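Local coordinates for protein HepC.19480.a.B1 (Helicobacter pylori, PDB 6MTZ) that is of unknown function but carries the sequence hallmarks of the DHH/DHHA1 phosphoesterases, and so probably hydrolyses phosphoester bonds with the help of metal ions, at residues R49-L54 against A79-D84; E64-V69 against N95-L100; G171-R176 against A216-L221; D20-Q25 against Y196-L201. One frame throughout, in Å; residues are numbered along the deposited sequence.

Interaction 1 (R49-L54 against A79-D84); sequences RIYEIL and AEYLQD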
loop_
_atom_site.group_PDB
_atom_site.type_symbol
_atom_site.label_atom_id
_atom_site.label_comp_id
_atom_site.label_asym_id
_atom_site.label_seq_id
_atom_site.Cartn_x
_atom_site.Cartn_y
_atom_site.Cartn_z
ATOM N N ARG A 49 5.431 -7.028 -7.731
ATOM C CA ARG A 49 5.636 -5.642 -8.132
ATOM C C ARG A 49 6.712 -5.536 -9.203
ATOM O O ARG A 49 6.616 -4.681 -10.089
ATOM C CB ARG A 49 5.979 -4.773 -6.920
ATOM C CG ARG A 49 4.980 -4.824 -5.732
ATOM C CD ARG A 49 3.537 -4.456 -6.109
ATOM N NE ARG A 49 2.620 -4.668 -4.987
ATOM C CZ ARG A 49 1.335 -5.006 -5.108
ATOM N NH1 ARG A 49 0.797 -5.165 -6.303
ATOM N NH2 ARG A 49 0.582 -5.189 -4.027
ATOM N N ILE A 50 7.722 -6.410 -9.167
ATOM C CA ILE A 50 8.755 -6.346 -10.193
ATOM C C ILE A 50 8.169 -6.742 -11.540
ATOM O O ILE A 50 8.464 -6.123 -12.570
ATOM C CB ILE A 50 9.966 -7.213 -9.795
ATOM C CG1 ILE A 50 10.756 -6.516 -8.683
ATOM C CG2 ILE A 50 10.877 -7.449 -10.981
ATOM C CD1 ILE A 50 11.705 -7.414 -7.949
ATOM N N TYR A 51 7.281 -7.736 -11.544
ATOM C CA TYR A 51 6.585 -8.099 -12.772
ATOM C C TYR A 51 5.721 -6.948 -13.267
ATOM O O TYR A 51 5.731 -6.618 -14.459
ATOM C CB TYR A 51 5.745 -9.357 -12.543
ATOM C CG TYR A 51 4.908 -9.760 -13.730
ATOM C CD1 TYR A 51 5.428 -10.582 -14.723
ATOM C CD2 TYR A 51 3.590 -9.323 -13.859
ATOM C CE1 TYR A 51 4.659 -10.957 -15.818
ATOM C CE2 TYR A 51 2.817 -9.691 -14.949
ATOM C CZ TYR A 51 3.356 -10.508 -15.923
ATOM O OH TYR A 51 2.589 -10.880 -17.005
ATOM N N GLU A 52 4.944 -6.341 -12.366
ATOM C CA GLU A 52 4.118 -5.189 -12.724
ATOM C C GLU A 52 4.943 -4.081 -13.361
ATOM O O GLU A 52 4.519 -3.464 -14.343
ATOM C CB GLU A 52 3.436 -4.625 -11.482
ATOM C CG GLU A 52 2.118 -5.212 -11.107
ATOM C CD GLU A 52 1.603 -4.562 -9.831
ATOM O OE1 GLU A 52 1.433 -5.279 -8.825
ATOM O OE2 GLU A 52 1.401 -3.332 -9.824
ATOM N N ILE A 53 6.107 -3.787 -12.781
ATOM C CA ILE A 53 6.938 -2.686 -13.263
ATOM C C ILE A 53 7.492 -2.999 -14.650
ATOM O O ILE A 53 7.413 -2.168 -15.564
ATOM C CB ILE A 53 8.055 -2.382 -12.247
ATOM C CG1 ILE A 53 7.470 -1.614 -11.058
ATOM C CG2 ILE A 53 9.190 -1.597 -12.897
ATOM C CD1 ILE A 53 8.381 -1.509 -9.863
ATOM N N LEU A 54 8.028 -4.209 -14.841
ATOM C CA LEU A 54 8.561 -4.580 -16.149
ATOM C C LEU A 54 7.455 -4.633 -17.197
ATOM O O LEU A 54 7.677 -4.298 -18.368
ATOM C CB LEU A 54 9.280 -5.926 -16.068
ATOM C CG LEU A 54 10.547 -6.013 -15.215
ATOM C CD1 LEU A 54 10.949 -7.458 -14.993
ATOM C CD2 LEU A 54 11.667 -5.259 -15.877
ATOM N N ALA A 79 16.983 -10.809 -8.263
ATOM C CA ALA A 79 17.960 -9.884 -8.835
ATOM C C ALA A 79 18.386 -10.333 -10.227
ATOM O O ALA A 79 18.507 -9.511 -11.141
ATOM C CB ALA A 79 19.174 -9.751 -7.915
ATOM N N GLU A 80 18.594 -11.643 -10.410
ATOM C CA GLU A 80 18.898 -12.176 -11.734
ATOM C C GLU A 80 17.757 -11.913 -12.704
ATOM O O GLU A 80 17.981 -11.500 -13.848
ATOM C CB GLU A 80 19.182 -13.679 -11.657
ATOM C CG GLU A 80 20.644 -14.056 -11.443
ATOM C CD GLU A 80 21.554 -13.567 -12.561
ATOM O OE1 GLU A 80 21.050 -13.268 -13.666
ATOM O OE2 GLU A 80 22.779 -13.474 -12.331
ATOM N N TYR A 81 16.521 -12.170 -12.267
ATOM C CA TYR A 81 15.368 -11.981 -13.142
ATOM C C TYR A 81 15.265 -10.535 -13.599
ATOM O O TYR A 81 15.023 -10.261 -14.779
ATOM C CB TYR A 81 14.089 -12.409 -12.421
ATOM C CG TYR A 81 12.802 -12.108 -13.169
ATOM C CD1 TYR A 81 12.339 -12.956 -14.173
ATOM C CD2 TYR A 81 12.041 -10.990 -12.856
ATOM C CE1 TYR A 81 11.158 -12.687 -14.850
ATOM C CE2 TYR A 81 10.858 -10.716 -13.528
ATOM C CZ TYR A 81 10.423 -11.567 -14.524
ATOM O OH TYR A 81 9.247 -11.292 -15.190
ATOM N N LEU A 82 15.456 -9.601 -12.672
ATOM C CA LEU A 82 15.410 -8.183 -13.007
ATOM C C LEU A 82 16.461 -7.831 -14.050
ATOM O O LEU A 82 16.154 -7.244 -15.094
ATOM C CB LEU A 82 15.619 -7.371 -11.739
ATOM C CG LEU A 82 15.241 -5.902 -11.694
ATOM C CD1 LEU A 82 13.941 -5.652 -12.425
ATOM C CD2 LEU A 82 15.113 -5.539 -10.233
ATOM N N GLN A 83 17.713 -8.201 -13.788
ATOM C CA GLN A 83 18.778 -7.902 -14.732
ATOM C C GLN A 83 18.511 -8.538 -16.093
ATOM O O GLN A 83 18.620 -7.876 -17.132
ATOM C CB GLN A 83 20.113 -8.368 -14.166
ATOM C CG GLN A 83 21.289 -7.856 -14.957
ATOM C CD GLN A 83 22.588 -8.039 -14.221
ATOM O OE1 GLN A 83 23.103 -7.100 -13.608
ATOM N NE2 GLN A 83 23.127 -9.254 -14.266
ATOM N N ASP A 84 18.141 -9.822 -16.109
ATOM C CA ASP A 84 17.951 -10.503 -17.386
ATOM C C ASP A 84 16.749 -9.952 -18.141
ATOM O O ASP A 84 16.795 -9.812 -19.368
ATOM C CB ASP A 84 17.792 -12.009 -17.176
ATOM C CG ASP A 84 18.962 -12.630 -16.439
ATOM O OD1 ASP A 84 18.733 -13.576 -15.656
ATOM O OD2 ASP A 84 20.107 -12.166 -16.627
#
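Helices 43-59 and 76-85 run almost exactly parallel where Ile50 faces Leu82, their axes 11.2 Å apart and only 3° from alignment. Such neighbours are expected of a Rossmann-like parallel α/β sheet: each helix is the crossover of a β-α-β unit, and strand 64-70 joins the two in the chain. The wide spacing leaves the bridging to side chains. Nearest the sheet, CG2 of Ile50 meets CD1 of Leu82 at 3.8 Å, the two chains standing roughly at right angles. Leu82 does not point straight at its neighbour; with CG anti to the backbone N (chi1 -163°), its CD1 branch reaches both CG2 of Ile50 and CD2 of Leu54. Farther from the sheet, Tyr81 reaches over the groove with its ring. CG2 of Ile50 sits at the ring's edge, while CD1 of Leu54 approaches it obliquely, 3.6 Å from Tyr81 CE2. Leu54 thus splits its two methyls, one for Tyr81 and one for Leu82. On the far side of helix 43-59, Arg49 NH1 bonds Glu52 OE1 one turn on, and Glu45 and the carbonyl of Asn39 hold the rest of that guanidinium. Below the helices, Ile50 and Ile53 rest on Leu14 of strand 10-15. At the outer rim the Tyr81 hydroxyl ends beside the edge of the Tyr51 ring, its OH 3.9 Å from Tyr51 CD1.

Interaction 2 (E64-V69 against N95-L100); sequences EFLILV and NIQIQL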
loop_
_atom_site.group_PDB
_atom_site.type_symbol
_atom_site.label_atom_id
_atom_site.label_comp_id
_atom_site.label_asym_id
_atom_site.label_seq_id
_atom_site.Cartn_x
_atom_site.Cartn_y
_atom_site.Cartn_z
ATOM N N GLU A 64 12.871 6.626 -22.000
ATOM C CA GLU A 64 13.855 6.672 -20.925
ATOM C C GLU A 64 13.181 6.267 -19.621
ATOM O O GLU A 64 12.117 6.796 -19.281
ATOM C CB GLU A 64 14.469 8.069 -20.793
ATOM C CG GLU A 64 14.957 8.680 -22.107
ATOM C CD GLU A 64 16.320 8.163 -22.532
ATOM O OE1 GLU A 64 17.005 7.541 -21.697
ATOM O OE2 GLU A 64 16.705 8.379 -23.703
ATOM N N PHE A 65 13.804 5.347 -18.883
ATOM C CA PHE A 65 13.177 4.770 -17.704
ATOM C C PHE A 65 14.185 4.588 -16.582
ATOM O O PHE A 65 15.345 4.245 -16.830
ATOM C CB PHE A 65 12.542 3.414 -18.027
ATOM C CG PHE A 65 11.482 3.481 -19.081
ATOM C CD1 PHE A 65 11.804 3.311 -20.416
ATOM C CD2 PHE A 65 10.160 3.711 -18.737
ATOM C CE1 PHE A 65 10.827 3.371 -21.389
ATOM C CE2 PHE A 65 9.182 3.773 -19.706
ATOM C CZ PHE A 65 9.515 3.602 -21.033
ATOM N N LEU A 66 13.721 4.786 -15.347
ATOM C CA LEU A 66 14.503 4.503 -14.152
ATOM C C LEU A 66 13.691 3.617 -13.221
ATOM O O LEU A 66 12.639 4.034 -12.725
ATOM C CB LEU A 66 14.909 5.788 -13.426
ATOM C CG LEU A 66 15.487 5.524 -12.031
ATOM C CD1 LEU A 66 16.884 4.896 -12.133
ATOM C CD2 LEU A 66 15.522 6.802 -11.208
ATOM N N ILE A 67 14.174 2.405 -12.982
ATOM C CA ILE A 67 13.589 1.523 -11.982
ATOM C C ILE A 67 14.331 1.749 -10.674
ATOM O O ILE A 67 15.547 1.535 -10.591
ATOM C CB ILE A 67 13.668 0.054 -12.413
ATOM C CG1 ILE A 67 12.932 -0.154 -13.729
ATOM C CG2 ILE A 67 13.083 -0.842 -11.327
ATOM C CD1 ILE A 67 12.865 -1.624 -14.155
ATOM N N LEU A 68 13.606 2.201 -9.659
ATOM C CA LEU A 68 14.181 2.552 -8.367
ATOM C C LEU A 68 13.563 1.648 -7.309
ATOM O O LEU A 68 12.335 1.587 -7.187
ATOM C CB LEU A 68 13.924 4.027 -8.040
ATOM C CG LEU A 68 14.519 4.536 -6.728
ATOM C CD1 LEU A 68 16.052 4.542 -6.803
ATOM C CD2 LEU A 68 13.980 5.922 -6.350
ATOM N N VAL A 69 14.409 0.940 -6.563
ATOM C CA VAL A 69 13.977 -0.010 -5.544
ATOM C C VAL A 69 14.672 0.355 -4.240
ATOM O O VAL A 69 15.903 0.426 -4.191
ATOM C CB VAL A 69 14.295 -1.467 -5.943
ATOM C CG1 VAL A 69 13.721 -2.455 -4.923
ATOM C CG2 VAL A 69 13.770 -1.778 -7.353
ATOM N N ASN A 95 15.784 2.642 -23.068
ATOM C CA ASN A 95 16.889 2.812 -22.135
ATOM C C ASN A 95 16.343 2.720 -20.718
ATOM O O ASN A 95 15.509 3.536 -20.310
ATOM C CB ASN A 95 17.605 4.144 -22.359
ATOM C CG ASN A 95 18.745 4.364 -21.375
ATOM O OD1 ASN A 95 19.283 3.414 -20.803
ATOM N ND2 ASN A 95 19.118 5.622 -21.176
ATOM N N ILE A 96 16.820 1.730 -19.972
ATOM C CA ILE A 96 16.282 1.379 -18.669
ATOM C C ILE A 96 17.440 1.358 -17.691
ATOM O O ILE A 96 18.287 0.459 -17.753
ATOM C CB ILE A 96 15.567 0.023 -18.690
ATOM C CG1 ILE A 96 14.415 0.041 -19.697
ATOM C CG2 ILE A 96 15.092 -0.348 -17.294
ATOM C CD1 ILE A 96 13.779 -1.304 -19.917
ATOM N N GLN A 97 17.487 2.343 -16.796
ATOM C CA GLN A 97 18.426 2.350 -15.681
ATOM C C GLN A 97 17.775 1.738 -14.451
ATOM O O GLN A 97 16.571 1.874 -14.232
ATOM C CB GLN A 97 18.882 3.769 -15.360
ATOM C CG GLN A 97 19.851 3.865 -14.190
ATOM C CD GLN A 97 20.364 5.280 -13.980
ATOM O OE1 GLN A 97 20.240 6.132 -14.866
ATOM N NE2 GLN A 97 20.942 5.539 -12.806
ATOM N N ILE A 98 18.578 1.066 -13.638
ATOM C CA ILE A 98 18.079 0.457 -12.415
ATOM C C ILE A 98 19.013 0.802 -11.269
ATOM O O ILE A 98 20.241 0.735 -11.411
ATOM C CB ILE A 98 17.927 -1.070 -12.550
ATOM C CG1 ILE A 98 17.651 -1.689 -11.184
ATOM C CG2 ILE A 98 19.159 -1.703 -13.180
ATOM C CD1 ILE A 98 17.579 -3.182 -11.247
ATOM N N GLN A 99 18.433 1.171 -10.134
ATOM C CA GLN A 99 19.196 1.452 -8.925
ATOM C C GLN A 99 18.438 0.901 -7.727
ATOM O O GLN A 99 17.298 1.307 -7.470
ATOM C CB GLN A 99 19.440 2.953 -8.765
ATOM C CG GLN A 99 20.295 3.315 -7.568
ATOM C CD GLN A 99 21.680 2.723 -7.677
ATOM O OE1 GLN A 99 22.477 3.147 -8.513
ATOM N NE2 GLN A 99 21.973 1.724 -6.839
ATOM N N LEU A 100 19.065 -0.019 -7.003
ATOM C CA LEU A 100 18.524 -0.533 -5.751
ATOM C C LEU A 100 19.314 0.074 -4.602
ATOM O O LEU A 100 20.550 0.055 -4.618
ATOM C CB LEU A 100 18.573 -2.067 -5.695
ATOM C CG LEU A 100 17.859 -2.706 -4.480
ATOM C CD1 LEU A 100 17.119 -3.987 -4.840
ATOM C CD2 LEU A 100 18.805 -2.974 -3.301
#
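Glu64 and Asn95 set their flat groups against each other at the start of the strand pair, carboxylate and amide planes 89° apart. Asn95 ND2 donates to the syn lone pair of Glu64 OE1 over 2.9 Å, the acceptor tilted 23° from the amide plane of Asn95. Glu64 gets there by bending at chi2 (-80°), which folds its carboxylate back toward the neighbouring strand. The Phe65 ring presents an edge to the same residue: the carbonyl oxygen Asn95 O lies near the ring plane, 3.7 Å from Phe65 CD1, while CG1 of Ile96 comes in obliquely. From there the backbones zip together in parallel register, Phe65 beside Ile96 and Val69 beside Leu100. Five N-H to O bonds alternate between the strands, among them Ile67 N to Gln97 O at 2.8 Å. Phe65, Ile67 and Val69 share one face of the sheet with Ile96, Ile98 and Leu100; on it Val69 CG1 meets Leu100 CD1 at 3.7 Å, and Ile53 and Ile57 of helix 43-59 pack down. On the other face, Leu66 and the extended Gln97 lie side by side, Leu66 CD1 to Gln97 CG 3.8 Å. The far edge of strand 64-70 bonds through Glu64, Leu66 and Leu68 to strand 10-15. Strand 64-70 is the central member of a five-stranded parallel sheet, consistent with the Rossmann-like core of DHH-family proteins.

Interaction 3 (G171-R176 against A216-L221); sequences GKVCMR and AYDNDL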
loop_
_atom_site.group_PDB
_atom_site.type_symbol
_atom_site.label_atom_id
_atom_site.label_comp_id
_atom_site.label_asym_id
_atom_site.label_seq_id
_atom_site.Cartn_x
_atom_site.Cartn_y
_atom_site.Cartn_z
ATOM N N GLY A 171 10.333 10.986 15.426
ATOM C CA GLY A 171 10.330 9.853 14.502
ATOM C C GLY A 171 9.611 8.624 15.039
ATOM O O GLY A 171 8.987 7.876 14.278
ATOM N N LYS A 172 9.686 8.386 16.349
ATOM C CA LYS A 172 8.935 7.267 16.913
ATOM C C LYS A 172 7.436 7.476 16.729
ATOM O O LYS A 172 6.700 6.536 16.393
ATOM C CB LYS A 172 9.302 7.090 18.389
ATOM C CG LYS A 172 10.667 6.401 18.589
ATOM C CD LYS A 172 11.325 6.719 19.932
ATOM C CE LYS A 172 10.398 6.536 21.108
ATOM N NZ LYS A 172 11.138 6.662 22.418
ATOM N N VAL A 173 6.971 8.716 16.907
ATOM C CA VAL A 173 5.570 9.024 16.650
ATOM C C VAL A 173 5.224 8.742 15.194
ATOM O O VAL A 173 4.161 8.180 14.889
ATOM C CB VAL A 173 5.257 10.484 17.029
ATOM C CG1 VAL A 173 3.789 10.806 16.704
ATOM C CG2 VAL A 173 5.525 10.724 18.498
ATOM N N CYS A 174 6.129 9.096 14.271
ATOM C CA CYS A 174 5.857 8.888 12.853
ATOM C C CYS A 174 5.860 7.406 12.496
ATOM O O CYS A 174 5.059 6.963 11.671
ATOM C CB CYS A 174 6.870 9.647 12.000
ATOM S SG CYS A 174 6.699 11.438 12.075
ATOM N N MET A 175 6.749 6.626 13.106
ATOM C CA MET A 175 6.783 5.193 12.845
ATOM C C MET A 175 5.456 4.541 13.230
ATOM O O MET A 175 4.855 3.795 12.443
ATOM C CB MET A 175 7.947 4.576 13.619
ATOM C CG MET A 175 8.302 3.164 13.259
ATOM S SD MET A 175 9.833 2.705 14.136
ATOM C CE MET A 175 9.239 2.446 15.803
ATOM N N ARG A 176 4.981 4.812 14.444
ATOM C CA ARG A 176 3.661 4.324 14.825
ATOM C C ARG A 176 2.576 4.896 13.913
ATOM O O ARG A 176 1.606 4.207 13.589
ATOM C CB ARG A 176 3.378 4.666 16.288
ATOM C CG ARG A 176 1.964 4.300 16.778
ATOM C CD ARG A 176 1.896 4.362 18.306
ATOM N NE ARG A 176 2.533 5.595 18.748
ATOM C CZ ARG A 176 1.899 6.756 18.873
ATOM N NH1 ARG A 176 0.595 6.821 18.629
ATOM N NH2 ARG A 176 2.566 7.843 19.251
ATOM N N ALA A 216 3.465 17.532 20.326
ATOM C CA ALA A 216 2.515 18.334 19.566
ATOM C C ALA A 216 1.973 17.546 18.390
ATOM O O ALA A 216 0.765 17.531 18.137
ATOM C CB ALA A 216 3.180 19.625 19.086
ATOM N N TYR A 217 2.859 16.888 17.645
ATOM C CA TYR A 217 2.395 16.079 16.535
ATOM C C TYR A 217 1.598 14.887 17.045
ATOM O O TYR A 217 0.545 14.556 16.492
ATOM C CB TYR A 217 3.581 15.625 15.675
ATOM C CG TYR A 217 3.180 14.815 14.455
ATOM C CD1 TYR A 217 2.462 15.400 13.421
ATOM C CD2 TYR A 217 3.517 13.471 14.340
ATOM C CE1 TYR A 217 2.089 14.670 12.302
ATOM C CE2 TYR A 217 3.161 12.736 13.227
ATOM C CZ TYR A 217 2.440 13.347 12.208
ATOM O OH TYR A 217 2.077 12.634 11.086
ATOM N N ASP A 218 2.056 14.258 18.131
ATOM C CA ASP A 218 1.365 13.081 18.652
ATOM C C ASP A 218 -0.103 13.383 18.972
ATOM O O ASP A 218 -0.994 12.586 18.648
ATOM C CB ASP A 218 2.097 12.567 19.892
ATOM C CG ASP A 218 1.645 11.172 20.309
ATOM O OD1 ASP A 218 1.305 10.352 19.423
ATOM O OD2 ASP A 218 1.625 10.901 21.530
ATOM N N ASN A 219 -0.375 14.536 19.585
ATOM C CA ASN A 219 -1.718 14.869 20.036
ATOM C C ASN A 219 -2.597 15.450 18.932
ATOM O O ASN A 219 -3.813 15.556 19.130
ATOM C CB ASN A 219 -1.652 15.850 21.210
ATOM C CG ASN A 219 -1.216 15.193 22.490
ATOM O OD1 ASN A 219 -1.404 13.989 22.672
ATOM N ND2 ASN A 219 -0.615 15.970 23.386
ATOM N N ASP A 220 -2.016 15.830 17.789
ATOM C CA ASP A 220 -2.762 16.396 16.667
ATOM C C ASP A 220 -3.116 15.368 15.615
ATOM O O ASP A 220 -3.968 15.644 14.762
ATOM C CB ASP A 220 -1.957 17.508 15.956
ATOM C CG ASP A 220 -2.041 18.859 16.661
ATOM O OD1 ASP A 220 -2.655 18.962 17.745
ATOM O OD2 ASP A 220 -1.469 19.828 16.116
ATOM N N LEU A 221 -2.467 14.204 15.647
ATOM C CA LEU A 221 -2.516 13.284 14.513
ATOM C C LEU A 221 -3.924 12.762 14.242
ATOM O O LEU A 221 -4.333 12.661 13.080
ATOM C CB LEU A 221 -1.561 12.117 14.763
ATOM C CG LEU A 221 -1.572 11.023 13.704
ATOM C CD1 LEU A 221 -1.320 11.578 12.312
ATOM C CD2 LEU A 221 -0.522 9.998 14.051
HETATM O O HOH W 1 -0.313 9.325 17.561
#
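Arg176 and Asp218 supply the polar half of this contact, a salt bridge between two helices that run 24° apart with their axes separated by 9.8 Å. Arg176 NH2 gives Asp218 OD1 a nearly straight hydrogen bond of 2.8 Å. The bond lies in the guanidinium plane, yet it meets OD1 46° out of the carboxylate plane. The two flat groups stand 80° apart, which excludes the side-by-side, two-bond pairing of arginine with aspartate; instead a water takes the second link, accepting from Arg176 NH1 at 2.9 Å and donating to the same Asp218 OD1 at 2.7 Å. OD1 is therefore gripped twice. A bend in the arginine at chi3 brings the guanidinium over to the other helix.

Helices 168-180 and 213-228 pack side by side, nearly parallel, in the helical region between the parallel sheet and the C-terminal mixed sheet, consistent with the two-domain layout of DHH/DHHA1 proteins; helix 190-203 comes between them in sequence.

Apolar packing takes over under the salt bridge. Val173 pushes CG1 between the neighbours Tyr217 and Asp218, 3.6 Å from Tyr217 CD2 and nearly as close to OD1 of the aspartate. Its other methyl, CG2, lies against the aspartate's CB.

A sulfur-aromatic contact adds a third kind. Cys174 SG stands obliquely to the Tyr217 ring, 4.9 Å from its centroid, and comes nearest at CE2. The ring is held from other directions too: Tyr207 meets it edge-to-face, Met177 and Val204 touch it, and its hydroxyl bonds the carbonyl oxygen of Leu200 in helix 190-203.

Interaction 4 (D20-Q25 against Y196-L201); sequences DGYACQ and YKLKLL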
loop_
_atom_site.group_PDB
_atom_site.type_symbol
_atom_site.label_atom_id
_atom_site.label_comp_id
_atom_site.label_asym_id
_atom_site.label_seq_id
_atom_site.Cartn_x
_atom_site.Cartn_y
_atom_site.Cartn_z
ATOM N N ASP A 20 10.191 3.961 6.994
ATOM C CA ASP A 20 11.331 4.081 6.083
ATOM C C ASP A 20 10.888 3.819 4.648
ATOM O O ASP A 20 11.219 4.578 3.727
ATOM C CB ASP A 20 12.447 3.105 6.509
ATOM C CG ASP A 20 13.822 3.435 5.889
ATOM O OD1 ASP A 20 13.983 4.499 5.266
ATOM O OD2 ASP A 20 14.760 2.613 6.038
ATOM N N GLY A 21 10.086 2.765 4.448
ATOM C CA GLY A 21 9.663 2.418 3.101
ATOM C C GLY A 21 8.846 3.503 2.420
ATOM O O GLY A 21 9.040 3.780 1.233
ATOM N N TYR A 22 7.895 4.113 3.145
ATOM C CA TYR A 22 7.079 5.140 2.506
ATOM C C TYR A 22 7.794 6.488 2.424
ATOM O O TYR A 22 7.572 7.238 1.475
ATOM C CB TYR A 22 5.730 5.306 3.228
ATOM C CG TYR A 22 4.685 4.315 2.784
ATOM C CD1 TYR A 22 4.092 4.418 1.533
ATOM C CD2 TYR A 22 4.291 3.271 3.605
ATOM C CE1 TYR A 22 3.144 3.510 1.117
ATOM C CE2 TYR A 22 3.336 2.351 3.194
ATOM C CZ TYR A 22 2.770 2.475 1.953
ATOM O OH TYR A 22 1.814 1.567 1.549
ATOM N N ALA A 23 8.631 6.820 3.407
ATOM C CA ALA A 23 9.420 8.051 3.323
ATOM C C ALA A 23 10.330 8.077 2.088
ATOM O O ALA A 23 10.590 9.152 1.526
ATOM C CB ALA A 23 10.239 8.209 4.605
ATOM N N CYS A 24 10.838 6.915 1.656
ATOM C CA CYS A 24 11.590 6.871 0.402
ATOM C C CYS A 24 10.777 7.479 -0.728
ATOM O O CYS A 24 11.315 8.174 -1.591
ATOM C CB CYS A 24 11.973 5.425 0.056
ATOM S SG CYS A 24 13.223 4.736 1.155
ATOM N N GLN A 25 9.474 7.219 -0.741
ATOM C CA GLN A 25 8.627 7.664 -1.836
ATOM C C GLN A 25 8.155 9.100 -1.671
ATOM O O GLN A 25 7.912 9.777 -2.676
ATOM C CB GLN A 25 7.437 6.720 -1.966
ATOM C CG GLN A 25 7.884 5.342 -2.420
ATOM C CD GLN A 25 6.779 4.321 -2.379
ATOM O OE1 GLN A 25 5.933 4.329 -1.481
ATOM N NE2 GLN A 25 6.786 3.419 -3.349
ATOM N N TYR A 196 -2.586 8.953 1.260
ATOM C CA TYR A 196 -2.980 9.242 2.634
ATOM C C TYR A 196 -1.775 9.237 3.579
ATOM O O TYR A 196 -1.547 10.205 4.314
ATOM C CB TYR A 196 -4.022 8.204 3.040
ATOM C CG TYR A 196 -4.506 8.180 4.465
ATOM C CD1 TYR A 196 -4.941 9.331 5.120
ATOM C CD2 TYR A 196 -4.616 6.970 5.121
ATOM C CE1 TYR A 196 -5.422 9.255 6.431
ATOM C CE2 TYR A 196 -5.081 6.882 6.396
ATOM C CZ TYR A 196 -5.480 8.013 7.058
ATOM O OH TYR A 196 -5.955 7.841 8.346
ATOM N N LYS A 197 -1.014 8.139 3.596
ATOM C CA LYS A 197 0.159 8.065 4.461
ATOM C C LYS A 197 1.140 9.170 4.120
ATOM O O LYS A 197 1.674 9.826 5.019
ATOM C CB LYS A 197 0.854 6.696 4.349
ATOM C CG LYS A 197 0.019 5.507 4.838
ATOM C CD LYS A 197 0.760 4.192 4.672
ATOM C CE LYS A 197 -0.031 2.983 5.137
ATOM N NZ LYS A 197 -0.407 3.028 6.552
ATOM N N LEU A 198 1.362 9.420 2.822
ATOM C CA LEU A 198 2.345 10.431 2.444
ATOM C C LEU A 198 1.870 11.824 2.816
ATOM O O LEU A 198 2.682 12.680 3.194
ATOM C CB LEU A 198 2.650 10.362 0.948
ATOM C CG LEU A 198 3.401 9.100 0.518
ATOM C CD1 LEU A 198 3.931 9.306 -0.878
ATOM C CD2 LEU A 198 4.517 8.782 1.490
ATOM N N LYS A 199 0.564 12.080 2.704
ATOM C CA LYS A 199 0.033 13.350 3.187
ATOM C C LYS A 199 0.307 13.506 4.678
ATOM O O LYS A 199 0.802 14.544 5.125
ATOM C CB LYS A 199 -1.470 13.453 2.914
ATOM N N LEU A 200 -0.007 12.473 5.465
ATOM C CA LEU A 200 0.209 12.544 6.912
ATOM C C LEU A 200 1.678 12.773 7.248
ATOM O O LEU A 200 2.005 13.541 8.162
ATOM C CB LEU A 200 -0.276 11.250 7.590
ATOM C CG LEU A 200 -1.782 10.962 7.513
ATOM C CD1 LEU A 200 -2.082 9.553 7.960
ATOM C CD2 LEU A 200 -2.547 11.956 8.386
ATOM N N LEU A 201 2.579 12.080 6.553
ATOM C CA LEU A 201 3.999 12.216 6.866
ATOM C C LEU A 201 4.494 13.603 6.497
ATOM O O LEU A 201 5.178 14.257 7.292
ATOM C CB LEU A 201 4.804 11.128 6.145
ATOM C CG LEU A 201 6.305 11.192 6.406
ATOM C CD1 LEU A 201 6.539 11.019 7.891
ATOM C CD2 LEU A 201 7.042 10.122 5.587
#
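Lys197 lays its CD over one face of the Tyr22 ring, toward the rim. CD of Lys197 is 3.8 Å from the centroid of the Tyr22 ring, a CH-pi interaction displaced toward CE2. Beside it, Leu198 drives CD2 against the backbone oxygen Tyr22 O at 3.4 Å and also touches CB of the tyrosine, with Gln25 bordering its CD1. One turn on, CD2 of Leu201 packs on CB of Ala23 at 3.9 Å. The helices cross almost perpendicularly (-84°), so the contact is confined to a short patch.

In the next shell, Lys197 NZ is anchored by the hydroxyl of Ser181 and the carbonyl of Ile178; the bend at chi4 (-60°) turns the amine off beyond CD and CE. Gln25 spans Asn39 and the His13 carbonyl, fastening helix 19-29 to the parallel sheet. On the other flank Asp20, part of an Asp-x-Asp sequence like that of DHH phosphoesterases, accepts from the backbone N of Ala125 and Thr126 and touches His103 of what is probably the Asp-His-His motif.

Across the interface the lysine thus acts as a hydrocarbon, through CH-pi packing; its buried amine relies on neutral oxygens, which might favour the charged form less than a carboxylate would.

Interactions 1 and 2 belong to one layered unit, their centres about 11 Å apart: helices 43-59 and 76-85 lie on the sheet face of strands 64-70 and 95-102, with Leu82 on Ile98 and Ile53 on Ile67, and their segments alternate along the chain. Both fall within the stretch between helices 19-29 and 190-203, which interaction 4 brings together; the centres of interactions 4 and 2 are about 21 Å apart. Interaction 3 opens after 1 and 2 have closed, its segments alternating with those of interaction 4. Its centre is about 13 Å from that of interaction 4, joined through Tyr217 and Leu200, and about 36 Å from that of interaction 1. Interaction 4 therefore ties sheet to helical region.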